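Local coordinates for protein putative beta-glucosidase (Bifidobacterium adolescentis, PDB 5WAB) that hydrolyses beta-glucosidic linkages as a family 3 glycoside hydrolase and probably also releases terminal arabinopyranosyl units from ginsenoside Rb2, at residues Arg166-Tyr180 and Gly516-Arg529. Numbering follows the deposited sequence.
Sequences RVSANISQRALREIY and GHVDYGEGVFVGYR
Tyr520 presses one face of its ring against Ile171, whose CG1 stands 3.8 Å from the centroid of that ring in a CH-pi contact. The ring of Tyr180 meets it obliquely, the planes 52° apart, with its CZ 3.3 Å from Tyr520 CE2. Ala169, small enough to lie close, brings its CB within 3.9 Å of Tyr520 CZ. With Tyr520 CG anti to the carbonyl carbon (chi1 -74°), the ring lies alongside Ile171, and its hydroxyl is hydrogen-bonded to Asn159 OD1. Replacing Tyr520 by alanine removes ring and hydroxyl, which is likely to open a gap between Ile171 and Tyr180 and leave Asn159 OD1 without this partner.

Four backbone hydrogen bonds, from Ser168 N to Gly516 O through to Tyr520 N to Asn170 O (2.9 Å), run along and just past the parallel strands 168-170 and 517-519. Beside them, Asn170 ND2 meets Asp519 OD1 nearly along its C-O axis at 3.0 Å, while His517 ND1 reaches the same oxygen from the opposite face of the carboxylate. Farther along, branched Val524 packs against Ala175 and Ile179, its CB 4.1 Å from Ile179 CD1. One water accepts from Tyr180 OH and donates to Glu522 OE2 and Gly523 O; Arg114 salt-bridges Glu522.

Thus a short inter-domain strand pairing, continued by aromatic and aliphatic packing, joins the N- and C-terminal family 3 regions; water bridges the buried Tyr180 hydroxyl and Glu522 carboxylate, whose charge Arg114 probably balances.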
loop_
_atom_site.group_PDB
_atom_site.type_symbol
_atom_site.label_atom_id
_atom_site.label_comp_id
_atom_site.label_asym_id
_atom_site.label_seq_id
_atom_site.Cartn_x
_atom_site.Cartn_y
_atom_site.Cartn_z
ATOM N N ARG A 166 5.101 16.310 14.934
ATOM C CA ARG A 166 5.856 16.340 16.179
ATOM C C ARG A 166 5.985 14.972 16.836
ATOM O O ARG A 166 6.978 14.719 17.525
ATOM C CB ARG A 166 5.205 17.327 17.151
ATOM C CG ARG A 166 5.295 18.781 16.706
ATOM C CD ARG A 166 4.639 19.709 17.713
ATOM N NE ARG A 166 3.245 19.337 17.942
ATOM C CZ ARG A 166 2.424 19.974 18.769
ATOM N NH1 ARG A 166 2.858 21.021 19.458
ATOM N NH2 ARG A 166 1.167 19.566 18.903
ATOM N N VAL A 167 5.004 14.085 16.636
ATOM C CA VAL A 167 4.933 12.875 17.451
ATOM C C VAL A 167 6.157 11.999 17.213
ATOM O O VAL A 167 6.709 11.936 16.105
ATOM C CB VAL A 167 3.630 12.096 17.187
ATOM C CG1 VAL A 167 3.651 11.407 15.836
ATOM C CG2 VAL A 167 3.396 11.079 18.274
ATOM N N SER A 168 6.604 11.335 18.272
ATOM C CA SER A 168 7.678 10.362 18.183
ATOM C C SER A 168 7.067 8.969 18.193
ATOM O O SER A 168 6.473 8.552 19.193
ATOM C CB SER A 168 8.654 10.532 19.345
ATOM O OG SER A 168 9.556 9.441 19.426
ATOM N N ALA A 169 7.216 8.248 17.090
ATOM C CA ALA A 169 6.822 6.849 17.066
ATOM C C ALA A 169 7.917 6.075 17.781
ATOM O O ALA A 169 9.031 5.947 17.267
ATOM C CB ALA A 169 6.624 6.357 15.634
ATOM N N ASN A 170 7.609 5.589 18.982
ATOM C CA ASN A 170 8.552 4.830 19.795
ATOM C C ASN A 170 8.346 3.348 19.502
ATOM O O ASN A 170 7.340 2.754 19.910
ATOM C CB ASN A 170 8.370 5.155 21.275
ATOM C CG ASN A 170 8.665 6.612 21.587
ATOM O OD1 ASN A 170 9.497 7.237 20.929
ATOM N ND2 ASN A 170 7.980 7.164 22.586
ATOM N N ILE A 171 9.303 2.759 18.793
ATOM C CA ILE A 171 9.163 1.441 18.191
ATOM C C ILE A 171 10.373 0.600 18.563
ATOM O O ILE A 171 11.505 1.097 18.567
ATOM C CB ILE A 171 9.052 1.549 16.655
ATOM C CG1 ILE A 171 8.047 2.632 16.261
ATOM C CG2 ILE A 171 8.678 0.202 16.043
ATOM C CD1 ILE A 171 7.976 2.867 14.777
ATOM N N SER A 172 10.138 -0.669 18.883
ATOM C CA SER A 172 11.249 -1.580 19.118
ATOM C C SER A 172 11.970 -1.881 17.806
ATOM O O SER A 172 11.424 -1.714 16.711
ATOM C CB SER A 172 10.767 -2.885 19.740
ATOM O OG SER A 172 10.090 -3.655 18.771
ATOM N N GLN A 173 13.211 -2.358 17.932
ATOM C CA GLN A 173 14.000 -2.686 16.749
ATOM C C GLN A 173 13.371 -3.818 15.945
ATOM O O GLN A 173 13.285 -3.729 14.714
ATOM C CB GLN A 173 15.432 -3.028 17.149
ATOM C CG GLN A 173 16.214 -1.789 17.543
ATOM C CD GLN A 173 16.212 -0.746 16.438
ATOM O OE1 GLN A 173 15.737 0.374 16.625
ATOM N NE2 GLN A 173 16.758 -1.109 15.279
ATOM N N ARG A 174 12.904 -4.876 16.617
ATOM C CA ARG A 174 12.233 -5.962 15.904
ATOM C C ARG A 174 11.065 -5.445 15.076
ATOM O O ARG A 174 10.919 -5.802 13.901
ATOM C CB ARG A 174 11.743 -7.030 16.881
ATOM C CG ARG A 174 12.750 -8.106 17.195
ATOM C CD ARG A 174 12.068 -9.317 17.810
ATOM N NE ARG A 174 11.198 -10.029 16.873
ATOM C CZ ARG A 174 10.218 -10.854 17.242
ATOM N NH1 ARG A 174 9.977 -11.068 18.528
ATOM N NH2 ARG A 174 9.470 -11.463 16.330
ATOM N N ALA A 175 10.214 -4.610 15.674
ATOM C CA ALA A 175 9.049 -4.122 14.946
ATOM C C ALA A 175 9.464 -3.247 13.770
ATOM O O ALA A 175 8.867 -3.330 12.690
ATOM C CB ALA A 175 8.111 -3.372 15.895
ATOM N N LEU A 176 10.501 -2.424 13.951
ATOM C CA LEU A 176 11.035 -1.646 12.835
ATOM C C LEU A 176 11.559 -2.562 11.734
ATOM O O LEU A 176 11.232 -2.385 10.554
ATOM C CB LEU A 176 12.143 -0.715 13.329
ATOM C CG LEU A 176 11.743 0.608 13.976
ATOM C CD1 LEU A 176 12.958 1.271 14.555
ATOM C CD2 LEU A 176 11.064 1.527 12.967
ATOM N N ARG A 177 12.361 -3.563 12.106
ATOM C CA ARG A 177 12.998 -4.422 11.114
ATOM C C ARG A 177 11.999 -5.345 10.423
ATOM O O ARG A 177 12.156 -5.647 9.235
ATOM C CB ARG A 177 14.102 -5.247 11.774
ATOM C CG ARG A 177 15.261 -4.433 12.305
ATOM C CD ARG A 177 16.093 -3.899 11.174
ATOM N NE ARG A 177 17.310 -3.259 11.657
ATOM C CZ ARG A 177 18.299 -2.856 10.867
ATOM N NH1 ARG A 177 18.209 -3.034 9.555
ATOM N NH2 ARG A 177 19.377 -2.287 11.389
ATOM N N GLU A 178 10.979 -5.822 11.138
ATOM C CA GLU A 178 10.079 -6.820 10.569
ATOM C C GLU A 178 8.788 -6.240 10.006
ATOM O O GLU A 178 8.190 -6.856 9.115
ATOM C CB GLU A 178 9.727 -7.892 11.607
ATOM C CG GLU A 178 10.908 -8.701 12.122
ATOM C CD GLU A 178 10.478 -9.919 12.916
ATOM O OE1 GLU A 178 9.354 -10.410 12.685
ATOM O OE2 GLU A 178 11.254 -10.370 13.788
ATOM N N ILE A 179 8.322 -5.091 10.504
ATOM C CA ILE A 179 7.033 -4.524 10.100
ATOM C C ILE A 179 7.212 -3.302 9.202
ATOM O O ILE A 179 6.727 -3.278 8.069
ATOM C CB ILE A 179 6.154 -4.189 11.327
ATOM C CG1 ILE A 179 5.977 -5.415 12.234
ATOM C CG2 ILE A 179 4.818 -3.628 10.870
ATOM C CD1 ILE A 179 5.311 -6.604 11.575
ATOM N N TYR A 180 7.895 -2.271 9.694
ATOM C CA TYR A 180 7.870 -0.971 9.033
ATOM C C TYR A 180 8.994 -0.771 8.027
ATOM O O TYR A 180 8.897 0.138 7.194
ATOM C CB TYR A 180 7.901 0.135 10.097
ATOM C CG TYR A 180 6.765 -0.034 11.080
ATOM C CD1 TYR A 180 5.493 0.433 10.778
ATOM C CD2 TYR A 180 6.946 -0.712 12.284
ATOM C CE1 TYR A 180 4.440 0.260 11.650
ATOM C CE2 TYR A 180 5.890 -0.890 13.171
ATOM C CZ TYR A 180 4.638 -0.404 12.842
ATOM O OH TYR A 180 3.574 -0.569 13.699
ATOM N N GLY A 516 3.133 14.123 22.618
ATOM C CA GLY A 516 4.204 14.078 21.649
ATOM C C GLY A 516 4.779 12.711 21.348
ATOM O O GLY A 516 5.808 12.635 20.669
ATOM N N HIS A 517 4.176 11.627 21.829
ATOM C CA HIS A 517 4.724 10.311 21.536
ATOM C C HIS A 517 3.617 9.274 21.457
ATOM O O HIS A 517 2.574 9.405 22.098
ATOM C CB HIS A 517 5.760 9.884 22.577
ATOM C CG HIS A 517 5.200 9.672 23.948
ATOM N ND1 HIS A 517 4.809 8.433 24.409
ATOM C CD2 HIS A 517 4.991 10.536 24.969
ATOM C CE1 HIS A 517 4.372 8.547 25.650
ATOM N NE2 HIS A 517 4.473 9.813 26.015
ATOM N N VAL A 518 3.865 8.237 20.660
ATOM C CA VAL A 518 2.977 7.086 20.546
ATOM C C VAL A 518 3.841 5.823 20.564
ATOM O O VAL A 518 4.746 5.670 19.734
ATOM C CB VAL A 518 2.095 7.148 19.281
ATOM C CG1 VAL A 518 2.925 7.412 18.024
ATOM C CG2 VAL A 518 1.260 5.893 19.142
ATOM N N ASP A 519 3.593 4.946 21.535
ATOM C CA ASP A 519 4.416 3.765 21.767
ATOM C C ASP A 519 3.812 2.568 21.040
ATOM O O ASP A 519 2.674 2.176 21.317
ATOM C CB ASP A 519 4.527 3.479 23.262
ATOM C CG ASP A 519 5.032 4.671 24.042
ATOM O OD1 ASP A 519 5.631 5.578 23.422
ATOM O OD2 ASP A 519 4.838 4.700 25.277
ATOM N N TYR A 520 4.558 1.994 20.099
ATOM C CA TYR A 520 4.061 0.841 19.345
ATOM C C TYR A 520 4.154 -0.411 20.223
ATOM O O TYR A 520 4.926 -1.341 19.979
ATOM C CB TYR A 520 4.840 0.679 18.050
ATOM C CG TYR A 520 4.514 1.697 16.975
ATOM C CD1 TYR A 520 3.906 2.916 17.282
ATOM C CD2 TYR A 520 4.831 1.442 15.649
ATOM C CE1 TYR A 520 3.619 3.840 16.284
ATOM C CE2 TYR A 520 4.551 2.352 14.655
ATOM C CZ TYR A 520 3.950 3.547 14.973
ATOM O OH TYR A 520 3.687 4.434 13.959
ATOM N N GLY A 521 3.310 -0.434 21.256
ATOM C CA GLY A 521 3.393 -1.475 22.265
ATOM C C GLY A 521 3.023 -2.854 21.769
ATOM O O GLY A 521 3.375 -3.848 22.415
ATOM N N GLU A 522 2.324 -2.938 20.633
ATOM C CA GLU A 522 1.942 -4.224 20.063
ATOM C C GLU A 522 3.111 -4.942 19.400
ATOM O O GLU A 522 2.997 -6.142 19.121
ATOM C CB GLU A 522 0.803 -4.029 19.060
ATOM C CG GLU A 522 1.211 -3.333 17.769
ATOM C CD GLU A 522 1.286 -1.827 17.911
ATOM O OE1 GLU A 522 0.855 -1.299 18.961
ATOM O OE2 GLU A 522 1.776 -1.170 16.971
ATOM N N GLY A 523 4.218 -4.243 19.151
ATOM C CA GLY A 523 5.405 -4.883 18.595
ATOM C C GLY A 523 5.167 -5.362 17.181
ATOM O O GLY A 523 4.611 -4.639 16.348
ATOM N N VAL A 524 5.560 -6.604 16.894
ATOM C CA VAL A 524 5.355 -7.120 15.542
ATOM C C VAL A 524 3.939 -7.618 15.320
ATOM O O VAL A 524 3.593 -7.970 14.186
ATOM C CB VAL A 524 6.347 -8.245 15.186
ATOM C CG1 VAL A 524 7.788 -7.714 15.199
ATOM C CG2 VAL A 524 6.187 -9.434 16.126
ATOM N N PHE A 525 3.096 -7.631 16.359
ATOM C CA PHE A 525 1.745 -8.187 16.252
ATOM C C PHE A 525 0.788 -7.101 15.771
ATOM O O PHE A 525 0.004 -6.522 16.524
ATOM C CB PHE A 525 1.313 -8.804 17.577
ATOM C CG PHE A 525 2.135 -10.000 17.972
ATOM C CD1 PHE A 525 1.841 -11.257 17.461
ATOM C CD2 PHE A 525 3.226 -9.865 18.818
ATOM C CE1 PHE A 525 2.605 -12.361 17.811
ATOM C CE2 PHE A 525 3.992 -10.967 19.174
ATOM C CZ PHE A 525 3.682 -12.213 18.670
ATOM N N VAL A 526 0.849 -6.847 14.468
ATOM C CA VAL A 526 0.048 -5.831 13.800
ATOM C C VAL A 526 -0.940 -6.532 12.883
ATOM O O VAL A 526 -0.559 -7.434 12.124
ATOM C CB VAL A 526 0.940 -4.859 13.010
ATOM C CG1 VAL A 526 0.092 -3.863 12.238
ATOM C CG2 VAL A 526 1.893 -4.141 13.956
ATOM N N GLY A 527 -2.204 -6.125 12.956
ATOM C CA GLY A 527 -3.199 -6.678 12.052
ATOM C C GLY A 527 -3.397 -8.163 12.275
ATOM O O GLY A 527 -3.447 -8.647 13.412
ATOM N N TYR A 528 -3.464 -8.911 11.168
ATOM C CA TYR A 528 -3.726 -10.344 11.266
ATOM C C TYR A 528 -2.624 -11.082 12.011
ATOM O O TYR A 528 -2.873 -12.174 12.535
ATOM C CB TYR A 528 -3.898 -10.959 9.873
ATOM C CG TYR A 528 -2.598 -11.157 9.139
ATOM C CD1 TYR A 528 -1.994 -10.104 8.467
ATOM C CD2 TYR A 528 -1.971 -12.398 9.117
ATOM C CE1 TYR A 528 -0.799 -10.279 7.794
ATOM C CE2 TYR A 528 -0.772 -12.581 8.445
ATOM C CZ TYR A 528 -0.190 -11.515 7.789
ATOM O OH TYR A 528 0.999 -11.682 7.117
ATOM N N ARG A 529 -1.424 -10.505 12.089
ATOM C CA ARG A 529 -0.372 -11.120 12.887
ATOM C C ARG A 529 -0.812 -11.298 14.333
ATOM O O ARG A 529 -0.429 -12.277 14.982
ATOM C CB ARG A 529 0.895 -10.271 12.817
ATOM C CG ARG A 529 1.649 -10.411 11.526
ATOM C CD ARG A 529 2.761 -9.372 11.410
ATOM N NE ARG A 529 3.736 -9.745 10.393
ATOM C CZ ARG A 529 3.555 -9.577 9.087
ATOM N NH1 ARG A 529 2.434 -9.040 8.627
ATOM N NH2 ARG A 529 4.499 -9.951 8.238
HETATM O O HOH W 1 7.615 -1.576 19.289
HETATM O O HOH W 2 4.294 -2.155 15.637
#